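Local coordinates for protein transaminase (Bacillus megaterium, PDB 5G0A) that probably catalyses pyridoxal-5'-phosphate-dependent, S-selective transfer of amino groups as a class-III omega-transaminase, at residues Y363-S377 with D455-E469. Residues are numbered along the deposited sequence; the frame is centred on the assembly and turned at random.
Sequences YIRSKLELLQEKHKS and DKAMDALDYALDYLE
Asp455 OD1 accepts from two donors of the neighbouring helix. Tyr363 OH donates to Asp455 OD1 at 2.6 Å, with the oxygen at the ring edge, and meets the syn lone pair of the carboxylate oxygen, while Lys367 NZ makes a salt bridge to Asp455 OD1 at 3.1 Å from above the carboxylate plane. Lys367 CG, anti to the carbonyl carbon (chi1 -58°), lies over the rim of one face of the Tyr363 ring, and bends at chi2 and chi3 then bring NZ to the aspartate.

Further along the pair, the buried His375 is held at both ring nitrogens. Its NE2 donates to Asp462 OD1 at 2.6 Å, nearly straight (169°) and in the ring plane; its ND1 donates to Glu469 OE2, also at 2.6 Å, but more bent and from above that carboxylate. Leu465 CB makes a CH-pi contact over one face, 3.6 Å from the centroid, and Lys374 CG lies over the opposite one, fixing the ring's rotation. With two carboxylates bonded and Asp466 OD1 at the CE1 edge, the imidazole is likely to be protonated. Asp462 OD2 also takes a salt bridge from Lys374 NZ, and Glu469 OE1 receives Ser377 OG. A leucine in place of His375 would probably leave the Asp462 and Glu469 carboxylates without the donor that joins them.

Between these polar ends, Leu371 CD1 and Leu368 CD2 both rest on Met458 SD, and Leu371 CD1 meets Leu461 CD2 at 3.8 Å. Behind this apolar seam, Leu368 touches Phe381 and Trp388, and Leu461 touches Ile422 of helix 418-427. The helices run nearly parallel, 18° apart, as a side-by-side pair packed on the 378-384/387-392 strands, an arrangement consistent with the C-terminal alpha/beta domain of fold-type I aminotransferases.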
ATOM      1  N   TYR B 363      10.601 -41.841 -22.138  1.00 36.55           N
ATOM      2  CA  TYR B 363      11.706 -41.915 -23.094  1.00 36.57           C
ATOM      3  C   TYR B 363      12.800 -40.886 -22.799  1.00 36.57           C
ATOM      4  O   TYR B 363      13.987 -41.225 -22.728  1.00 35.80           O
ATOM      5  CB  TYR B 363      11.205 -41.779 -24.533  1.00 36.90           C
ATOM      6  CG  TYR B 363      12.296 -42.011 -25.557  1.00 38.98           C
ATOM      7  CD1 TYR B 363      12.792 -43.298 -25.796  1.00 41.19           C
ATOM      8  CD2 TYR B 363      12.849 -40.944 -26.273  1.00 39.15           C
ATOM      9  CE1 TYR B 363      13.799 -43.517 -26.724  1.00 39.76           C
ATOM     10  CE2 TYR B 363      13.856 -41.153 -27.207  1.00 38.55           C
ATOM     11  CZ  TYR B 363      14.325 -42.448 -27.429  1.00 40.46           C
ATOM     12  OH  TYR B 363      15.318 -42.669 -28.361  1.00 39.09           O
ATOM     13  N   ILE B 364      12.397 -39.625 -22.607  1.00 36.59           N
ATOM     14  CA  ILE B 364      13.331 -38.561 -22.255  1.00 33.76           C
ATOM     15  C   ILE B 364      14.070 -38.889 -20.949  1.00 33.82           C
ATOM     16  O   ILE B 364      15.252 -38.599 -20.820  1.00 33.16           O
ATOM     17  CB  ILE B 364      12.610 -37.181 -22.140  1.00 34.03           C
ATOM     18  CG1 ILE B 364      12.285 -36.623 -23.534  1.00 36.14           C
ATOM     19  CG2 ILE B 364      13.445 -36.179 -21.353  1.00 32.38           C
ATOM     20  CD1 ILE B 364      11.142 -35.615 -23.553  1.00 33.85           C
ATOM     21  N   ARG B 365      13.355 -39.456 -19.984  1.00 35.53           N
ATOM     22  CA  ARG B 365      13.952 -39.913 -18.724  1.00 38.29           C
ATOM     23  C   ARG B 365      15.126 -40.872 -19.002  1.00 38.63           C
ATOM     24  O   ARG B 365      16.220 -40.677 -18.483  1.00 40.12           O
ATOM     25  CB  ARG B 365      12.869 -40.552 -17.829  1.00 40.18           C
ATOM     26  CG  ARG B 365      13.364 -41.493 -16.737  1.00 48.24           C
ATOM     27  CD  ARG B 365      13.831 -40.750 -15.507  1.00 50.98           C
ATOM     28  NE  ARG B 365      12.751 -40.023 -14.848  1.00 55.70           N
ATOM     29  CZ  ARG B 365      12.882 -39.362 -13.704  1.00 55.56           C
ATOM     30  NH1 ARG B 365      14.052 -39.344 -13.078  1.00 57.08           N
ATOM     31  NH2 ARG B 365      11.842 -38.722 -13.187  1.00 54.52           N
ATOM     32  N   SER B 366      14.899 -41.875 -19.847  1.00 38.69           N
ATOM     33  CA  SER B 366      15.968 -42.821 -20.231  1.00 40.95           C
ATOM     34  C   SER B 366      17.145 -42.141 -20.946  1.00 42.81           C
ATOM     35  O   SER B 366      18.305 -42.524 -20.761  1.00 44.51           O
ATOM     36  CB  SER B 366      15.407 -43.967 -21.082  1.00 40.13           C
ATOM     37  OG  SER B 366      15.144 -43.555 -22.418  1.00 43.06           O
ATOM     38  N   LYS B 367      16.848 -41.133 -21.767  1.00 41.70           N
ATOM     39  CA  LYS B 367      17.896 -40.399 -22.473  1.00 40.40           C
ATOM     40  C   LYS B 367      18.709 -39.534 -21.518  1.00 39.60           C
ATOM     41  O   LYS B 367      19.935 -39.447 -21.646  1.00 42.38           O
ATOM     42  CB  LYS B 367      17.308 -39.544 -23.610  1.00 40.55           C
ATOM     43  CG  LYS B 367      16.522 -40.316 -24.669  1.00 40.58           C
ATOM     44  CD  LYS B 367      17.404 -41.128 -25.606  1.00 43.57           C
ATOM     45  CE  LYS B 367      18.354 -40.236 -26.392  1.00 43.36           C
ATOM     46  NZ  LYS B 367      18.925 -40.972 -27.556  1.00 44.39           N
ATOM     47  N   LEU B 368      18.037 -38.885 -20.564  1.00 39.60           N
ATOM     48  CA  LEU B 368      18.744 -38.077 -19.555  1.00 37.30           C
ATOM     49  C   LEU B 368      19.577 -38.940 -18.605  1.00 38.08           C
ATOM     50  O   LEU B 368      20.674 -38.547 -18.221  1.00 38.16           O
ATOM     51  CB  LEU B 368      17.782 -37.167 -18.773  1.00 36.40           C
ATOM     52  CG  LEU B 368      17.148 -36.020 -19.572  1.00 36.18           C
ATOM     53  CD1 LEU B 368      16.050 -35.344 -18.764  1.00 36.60           C
ATOM     54  CD2 LEU B 368      18.186 -34.999 -20.017  1.00 37.96           C
ATOM     55  N   GLU B 369      19.055 -40.101 -18.220  1.00 40.86           N
ATOM     56  CA  GLU B 369      19.852 -41.066 -17.439  1.00 44.45           C
ATOM     57  C   GLU B 369      21.195 -41.338 -18.123  1.00 43.93           C
ATOM     58  O   GLU B 369      22.249 -41.261 -17.489  1.00 43.87           O
ATOM     59  CB  GLU B 369      19.099 -42.378 -17.241  1.00 47.83           C
ATOM     60  CG  GLU B 369      18.062 -42.362 -16.132  1.00 51.80           C
ATOM     61  CD  GLU B 369      17.323 -43.684 -16.016  1.00 55.92           C
ATOM     62  OE1 GLU B 369      17.680 -44.632 -16.747  1.00 59.63           O
ATOM     63  OE2 GLU B 369      16.384 -43.780 -15.195  1.00 59.17           O
ATOM     64  N   LEU B 370      21.153 -41.620 -19.423  1.00 44.37           N
ATOM     65  CA  LEU B 370      22.368 -41.903 -20.194  1.00 45.54           C
ATOM     66  C   LEU B 370      23.317 -40.707 -20.273  1.00 47.36           C
ATOM     67  O   LEU B 370      24.533 -40.871 -20.147  1.00 45.57           O
ATOM     68  CB  LEU B 370      22.024 -42.427 -21.593  1.00 47.50           C
ATOM     69  CG  LEU B 370      21.367 -43.807 -21.698  1.00 50.13           C
ATOM     70  CD1 LEU B 370      20.693 -43.978 -23.054  1.00 51.06           C
ATOM     71  CD2 LEU B 370      22.367 -44.933 -21.438  1.00 52.39           C
ATOM     72  N   LEU B 371      22.763 -39.507 -20.466  1.00 43.92           N
ATOM     73  CA  LEU B 371      23.558 -38.279 -20.434  1.00 44.41           C
ATOM     74  C   LEU B 371      24.207 -38.024 -19.077  1.00 44.55           C
ATOM     75  O   LEU B 371      25.354 -37.582 -19.011  1.00 43.47           O
ATOM     76  CB  LEU B 371      22.722 -37.056 -20.856  1.00 43.18           C
ATOM     77  CG  LEU B 371      22.493 -36.900 -22.362  1.00 45.71           C
ATOM     78  CD1 LEU B 371      21.582 -35.712 -22.667  1.00 42.40           C
ATOM     79  CD2 LEU B 371      23.822 -36.753 -23.088  1.00 44.00           C
ATOM     80  N   GLN B 372      23.477 -38.298 -18.001  1.00 44.27           N
ATOM     81  CA  GLN B 372      24.020 -38.089 -16.654  1.00 46.44           C
ATOM     82  C   GLN B 372      25.189 -39.037 -16.347  1.00 47.35           C
ATOM     83  O   GLN B 372      26.150 -38.650 -15.686  1.00 46.83           O
ATOM     84  CB  GLN B 372      22.931 -38.224 -15.588  1.00 47.23           C
ATOM     85  CG  GLN B 372      23.435 -37.872 -14.190  1.00 48.97           C
ATOM     86  CD  GLN B 372      22.357 -37.866 -13.128  1.00 48.97           C
ATOM     87  OE1 GLN B 372      21.235 -38.322 -13.350  1.00 50.40           O
ATOM     88  NE2 GLN B 372      22.697 -37.341 -11.959  1.00 51.77           N
ATOM     89  N   GLU B 373      25.099 -40.266 -16.841  1.00 48.13           N
ATOM     90  CA  GLU B 373      26.155 -41.265 -16.631  1.00 52.65           C
ATOM     91  C   GLU B 373      27.425 -40.895 -17.404  1.00 54.66           C
ATOM     92  O   GLU B 373      28.522 -41.323 -17.048  1.00 57.43           O
ATOM     93  CB  GLU B 373      25.651 -42.661 -17.014  1.00 52.76           C
ATOM     94  CG  GLU B 373      24.710 -43.269 -15.976  1.00 57.77           C
ATOM     95  CD  GLU B 373      23.714 -44.271 -16.547  1.00 60.94           C
ATOM     96  OE1 GLU B 373      23.630 -44.419 -17.783  1.00 63.39           O
ATOM     97  OE2 GLU B 373      22.999 -44.916 -15.747  1.00 62.57           O
ATOM     98  N   LYS B 374      27.259 -40.076 -18.443  1.00 54.59           N
ATOM     99  CA  LYS B 374      28.360 -39.654 -19.309  1.00 55.03           C
ATOM    100  C   LYS B 374      28.838 -38.220 -19.017  1.00 54.03           C
ATOM    101  O   LYS B 374      29.957 -37.850 -19.396  1.00 50.90           O
ATOM    102  CB  LYS B 374      27.959 -39.844 -20.786  1.00 57.81           C
ATOM    103  CG  LYS B 374      28.597 -38.892 -21.791  1.00 60.21           C
ATOM    104  CD  LYS B 374      28.725 -39.512 -23.178  1.00 61.81           C
ATOM    105  CE  LYS B 374      27.387 -39.678 -23.879  1.00 65.15           C
ATOM    106  NZ  LYS B 374      27.546 -40.268 -25.237  1.00 65.41           N
ATOM    107  N   HIS B 375      28.004 -37.433 -18.330  1.00 49.33           N
ATOM    108  CA  HIS B 375      28.296 -36.024 -18.067  1.00 48.17           C
ATOM    109  C   HIS B 375      28.147 -35.631 -16.607  1.00 48.66           C
ATOM    110  O   HIS B 375      27.030 -35.489 -16.109  1.00 46.72           O
ATOM    111  CB  HIS B 375      27.380 -35.118 -18.901  1.00 49.21           C
ATOM    112  CG  HIS B 375      27.644 -35.174 -20.367  1.00 47.34           C
ATOM    113  ND1 HIS B 375      28.763 -34.610 -20.939  1.00 48.20           N
ATOM    114  CD2 HIS B 375      26.927 -35.708 -21.383  1.00 47.86           C
ATOM    115  CE1 HIS B 375      28.727 -34.800 -22.245  1.00 49.45           C
ATOM    116  NE2 HIS B 375      27.625 -35.467 -22.540  1.00 50.03           N
ATOM    117  N   LYS B 376      29.278 -35.397 -15.945  1.00 48.60           N
ATOM    118  CA  LYS B 376      29.295 -35.063 -14.520  1.00 51.04           C
ATOM    119  C   LYS B 376      28.810 -33.632 -14.254  1.00 50.31           C
ATOM    120  O   LYS B 376      28.586 -33.254 -13.101  1.00 50.33           O
ATOM    121  CB  LYS B 376      30.685 -35.325 -13.920  1.00 53.03           C
ATOM    122  CG  LYS B 376      31.114 -36.785 -14.051  1.00 52.98           C
ATOM    123  CD  LYS B 376      32.475 -37.079 -13.439  1.00 57.82           C
ATOM    124  CE  LYS B 376      32.822 -38.547 -13.653  1.00 57.09           C
ATOM    125  NZ  LYS B 376      34.026 -38.997 -12.898  1.00 61.04           N
ATOM    126  N   SER B 377      28.635 -32.853 -15.324  1.00 48.95           N
ATOM    127  CA  SER B 377      28.024 -31.522 -15.242  1.00 47.52           C
ATOM    128  C   SER B 377      26.517 -31.590 -14.976  1.00 45.38           C
ATOM    129  O   SER B 377      25.901 -30.577 -14.628  1.00 48.38           O
ATOM    130  CB  SER B 377      28.285 -30.717 -16.519  1.00 47.22           C
ATOM    131  OG  SER B 377      27.653 -31.324 -17.638  1.00 46.98           O
ATOM    132  N   ASP B 455      15.800 -37.549 -29.925  1.00 37.87           N
ATOM    133  CA  ASP B 455      17.193 -37.992 -30.155  1.00 37.96           C
ATOM    134  C   ASP B 455      18.095 -36.868 -30.659  1.00 37.59           C
ATOM    135  O   ASP B 455      19.216 -36.712 -30.185  1.00 36.46           O
ATOM    136  CB  ASP B 455      17.251 -39.175 -31.139  1.00 39.01           C
ATOM    137  CG  ASP B 455      16.688 -40.461 -30.550  1.00 39.47           C
ATOM    138  OD1 ASP B 455      16.405 -40.516 -29.335  1.00 42.32           O
ATOM    139  OD2 ASP B 455      16.507 -41.420 -31.320  1.00 40.67           O
ATOM    140  N   LYS B 456      17.592 -36.079 -31.608  1.00 37.09           N
ATOM    141  CA  LYS B 456      18.341 -34.944 -32.150  1.00 35.64           C
ATOM    142  C   LYS B 456      18.632 -33.884 -31.082  1.00 34.89           C
ATOM    143  O   LYS B 456      19.728 -33.329 -31.021  1.00 35.30           O
ATOM    144  CB  LYS B 456      17.597 -34.343 -33.354  1.00 35.77           C
ATOM    145  CG  LYS B 456      18.240 -33.093 -33.945  1.00 38.82           C
ATOM    146  CD  LYS B 456      17.621 -32.733 -35.289  1.00 42.15           C
ATOM    147  CE  LYS B 456      17.918 -31.288 -35.679  1.00 39.68           C
ATOM    148  NZ  LYS B 456      17.162 -30.912 -36.905  1.00 45.37           N
ATOM    149  N   ALA B 457      17.643 -33.604 -30.237  1.00 34.72           N
ATOM    150  CA  ALA B 457      17.816 -32.617 -29.193  1.00 34.46           C
ATOM    151  C   ALA B 457      18.825 -33.099 -28.146  1.00 34.07           C
ATOM    152  O   ALA B 457      19.701 -32.340 -27.717  1.00 35.95           O
ATOM    153  CB  ALA B 457      16.469 -32.281 -28.553  1.00 33.32           C
ATOM    154  N   MET B 458      18.725 -34.369 -27.770  1.00 37.18           N
ATOM    155  CA  MET B 458      19.620 -34.927 -26.743  1.00 38.43           C
ATOM    156  C   MET B 458      21.067 -35.030 -27.242  1.00 38.07           C
ATOM    157  O   MET B 458      22.016 -34.803 -26.488  1.00 38.83           O
ATOM    158  CB  MET B 458      19.105 -36.272 -26.253  1.00 39.14           C
ATOM    159  CG  MET B 458      17.812 -36.205 -25.450  1.00 40.65           C
ATOM    160  SD  MET B 458      17.940 -35.304 -23.896  1.00 42.35           S
ATOM    161  CE  MET B 458      17.089 -33.766 -24.278  1.00 44.78           C
ATOM    162  N   ASP B 459      21.222 -35.354 -28.519  1.00 40.49           N
ATOM    163  CA  ASP B 459      22.519 -35.265 -29.192  1.00 42.93           C
ATOM    164  C   ASP B 459      23.149 -33.880 -29.092  1.00 41.70           C
ATOM    165  O   ASP B 459      24.331 -33.754 -28.760  1.00 39.88           O
ATOM    166  CB  ASP B 459      22.392 -35.676 -30.661  1.00 48.19           C
ATOM    167  CG  ASP B 459      22.757 -37.125 -30.893  1.00 55.33           C
ATOM    168  OD1 ASP B 459      23.953 -37.461 -30.752  1.00 62.44           O
ATOM    169  OD2 ASP B 459      21.858 -37.925 -31.233  1.00 54.85           O
ATOM    170  N   ALA B 460      22.365 -32.837 -29.374  1.00 38.41           N
ATOM    171  CA  ALA B 460      22.874 -31.471 -29.327  1.00 39.89           C
ATOM    172  C   ALA B 460      23.290 -31.089 -27.919  1.00 39.63           C
ATOM    173  O   ALA B 460      24.258 -30.363 -27.740  1.00 41.13           O
ATOM    174  CB  ALA B 460      21.840 -30.484 -29.864  1.00 40.44           C
ATOM    175  N   LEU B 461      22.543 -31.585 -26.932  1.00 39.83           N
ATOM    176  CA  LEU B 461      22.854 -31.376 -25.526  1.00 39.67           C
ATOM    177  C   LEU B 461      24.162 -32.103 -25.162  1.00 41.86           C
ATOM    178  O   LEU B 461      24.992 -31.559 -24.440  1.00 41.66           O
ATOM    179  CB  LEU B 461      21.695 -31.869 -24.650  1.00 39.66           C
ATOM    180  CG  LEU B 461      21.819 -31.742 -23.129  1.00 38.89           C
ATOM    181  CD1 LEU B 461      22.261 -30.339 -22.738  1.00 41.34           C
ATOM    182  CD2 LEU B 461      20.504 -32.115 -22.458  1.00 40.08           C
ATOM    183  N   ASP B 462      24.318 -33.323 -25.676  1.00 41.47           N
ATOM    184  CA  ASP B 462      25.525 -34.145 -25.478  1.00 42.78           C
ATOM    185  C   ASP B 462      26.739 -33.314 -25.916  1.00 44.76           C
ATOM    186  O   ASP B 462      27.637 -33.042 -25.118  1.00 47.86           O
ATOM    187  CB  ASP B 462      25.391 -35.437 -26.300  1.00 42.35           C
ATOM    188  CG  ASP B 462      26.353 -36.563 -25.860  1.00 43.24           C
ATOM    189  OD1 ASP B 462      27.114 -36.413 -24.879  1.00 41.70           O
ATOM    190  OD2 ASP B 462      26.313 -37.620 -26.518  1.00 42.02           O
ATOM    191  N   TYR B 463      26.721 -32.875 -27.173  1.00 46.48           N
ATOM    192  CA  TYR B 463      27.702 -31.934 -27.724  1.00 46.21           C
ATOM    193  C   TYR B 463      27.933 -30.693 -26.852  1.00 48.45           C
ATOM    194  O   TYR B 463      29.077 -30.268 -26.659  1.00 48.59           O
ATOM    195  CB  TYR B 463      27.272 -31.515 -29.140  1.00 47.69           C
ATOM    196  CG  TYR B 463      28.157 -30.476 -29.782  1.00 48.01           C
ATOM    197  CD1 TYR B 463      29.379 -30.836 -30.355  1.00 51.10           C
ATOM    198  CD2 TYR B 463      27.777 -29.132 -29.828  1.00 46.36           C
ATOM    199  CE1 TYR B 463      30.199 -29.886 -30.940  1.00 49.50           C
ATOM    200  CE2 TYR B 463      28.591 -28.178 -30.416  1.00 47.52           C
ATOM    201  CZ  TYR B 463      29.797 -28.563 -30.973  1.00 48.47           C
ATOM    202  OH  TYR B 463      30.618 -27.629 -31.551  1.00 47.57           O
ATOM    203  N   ALA B 464      26.849 -30.109 -26.340  1.00 45.39           N
ATOM    204  CA  ALA B 464      26.915 -28.895 -25.522  1.00 45.46           C
ATOM    205  C   ALA B 464      27.630 -29.124 -24.187  1.00 44.78           C
ATOM    206  O   ALA B 464      28.472 -28.317 -23.772  1.00 45.24           O
ATOM    207  CB  ALA B 464      25.509 -28.344 -25.279  1.00 43.29           C
ATOM    208  N   LEU B 465      27.273 -30.218 -23.519  1.00 43.81           N
ATOM    209  CA  LEU B 465      27.830 -30.552 -22.212  1.00 47.22           C
ATOM    210  C   LEU B 465      29.300 -30.977 -22.302  1.00 49.82           C
ATOM    211  O   LEU B 465      30.069 -30.745 -21.370  1.00 50.76           O
ATOM    212  CB  LEU B 465      26.982 -31.626 -21.524  1.00 46.58           C
ATOM    213  CG  LEU B 465      25.568 -31.201 -21.092  1.00 43.48           C
ATOM    214  CD1 LEU B 465      24.784 -32.390 -20.571  1.00 43.65           C
ATOM    215  CD2 LEU B 465      25.583 -30.083 -20.056  1.00 45.40           C
ATOM    216  N   ASP B 466      29.686 -31.587 -23.423  1.00 53.42           N
ATOM    217  CA  ASP B 466      31.099 -31.863 -23.698  1.00 55.18           C
ATOM    218  C   ASP B 466      31.907 -30.575 -23.584  1.00 55.18           C
ATOM    219  O   ASP B 466      32.930 -30.536 -22.906  1.00 55.37           O
ATOM    220  CB  ASP B 466      31.286 -32.458 -25.099  1.00 56.76           C
ATOM    221  CG  ASP B 466      31.159 -33.972 -25.131  1.00 58.78           C
ATOM    222  OD1 ASP B 466      31.301 -34.635 -24.076  1.00 61.18           O
ATOM    223  OD2 ASP B 466      30.932 -34.505 -26.237  1.00 60.14           O
ATOM    224  N   TYR B 467      31.424 -29.523 -24.244  1.00 55.10           N
ATOM    225  CA  TYR B 467      32.090 -28.229 -24.282  1.00 53.88           C
ATOM    226  C   TYR B 467      32.069 -27.534 -22.920  1.00 55.16           C
ATOM    227  O   TYR B 467      33.036 -26.877 -22.544  1.00 54.61           O
ATOM    228  CB  TYR B 467      31.450 -27.340 -25.355  1.00 55.51           C
ATOM    229  CG  TYR B 467      32.001 -25.929 -25.432  1.00 56.38           C
ATOM    230  CD1 TYR B 467      33.121 -25.635 -26.216  1.00 58.53           C
ATOM    231  CD2 TYR B 467      31.396 -24.887 -24.728  1.00 56.33           C
ATOM    232  CE1 TYR B 467      33.625 -24.341 -26.290  1.00 59.56           C
ATOM    233  CE2 TYR B 467      31.891 -23.591 -24.794  1.00 58.29           C
ATOM    234  CZ  TYR B 467      33.004 -23.323 -25.573  1.00 60.67           C
ATOM    235  OH  TYR B 467      33.494 -22.033 -25.637  1.00 62.72           O
ATOM    236  N   LEU B 468      30.963 -27.672 -22.190  1.00 55.73           N
ATOM    237  CA  LEU B 468      30.854 -27.088 -20.855  1.00 56.57           C
ATOM    238  C   LEU B 468      31.911 -27.635 -19.884  1.00 57.37           C
ATOM    239  O   LEU B 468      32.500 -26.872 -19.121  1.00 57.31           O
ATOM    240  CB  LEU B 468      29.456 -27.299 -20.271  1.00 52.51           C
ATOM    241  CG  LEU B 468      29.171 -26.534 -18.973  1.00 52.53           C
ATOM    242  CD1 LEU B 468      28.757 -25.093 -19.257  1.00 52.15           C
ATOM    243  CD2 LEU B 468      28.098 -27.250 -18.170  1.00 48.82           C
ATOM    244  N   GLU B 469      32.141 -28.945 -19.928  1.00 59.37           N
ATOM    245  CA  GLU B 469      33.077 -29.597 -19.001  1.00 62.65           C
ATOM    246  C   GLU B 469      34.488 -29.744 -19.577  1.00 67.91           C
ATOM    247  O   GLU B 469      35.369 -30.359 -18.963  1.00 67.05           O
ATOM    248  CB  GLU B 469      32.520 -30.937 -18.492  1.00 60.77           C
ATOM    249  CG  GLU B 469      32.222 -31.975 -19.562  1.00 58.07           C
ATOM    250  CD  GLU B 469      31.163 -32.975 -19.131  1.00 57.36           C
ATOM    251  OE1 GLU B 469      30.424 -32.699 -18.160  1.00 55.82           O
ATOM    252  OE2 GLU B 469      31.067 -34.045 -19.769  1.00 57.14           O
TER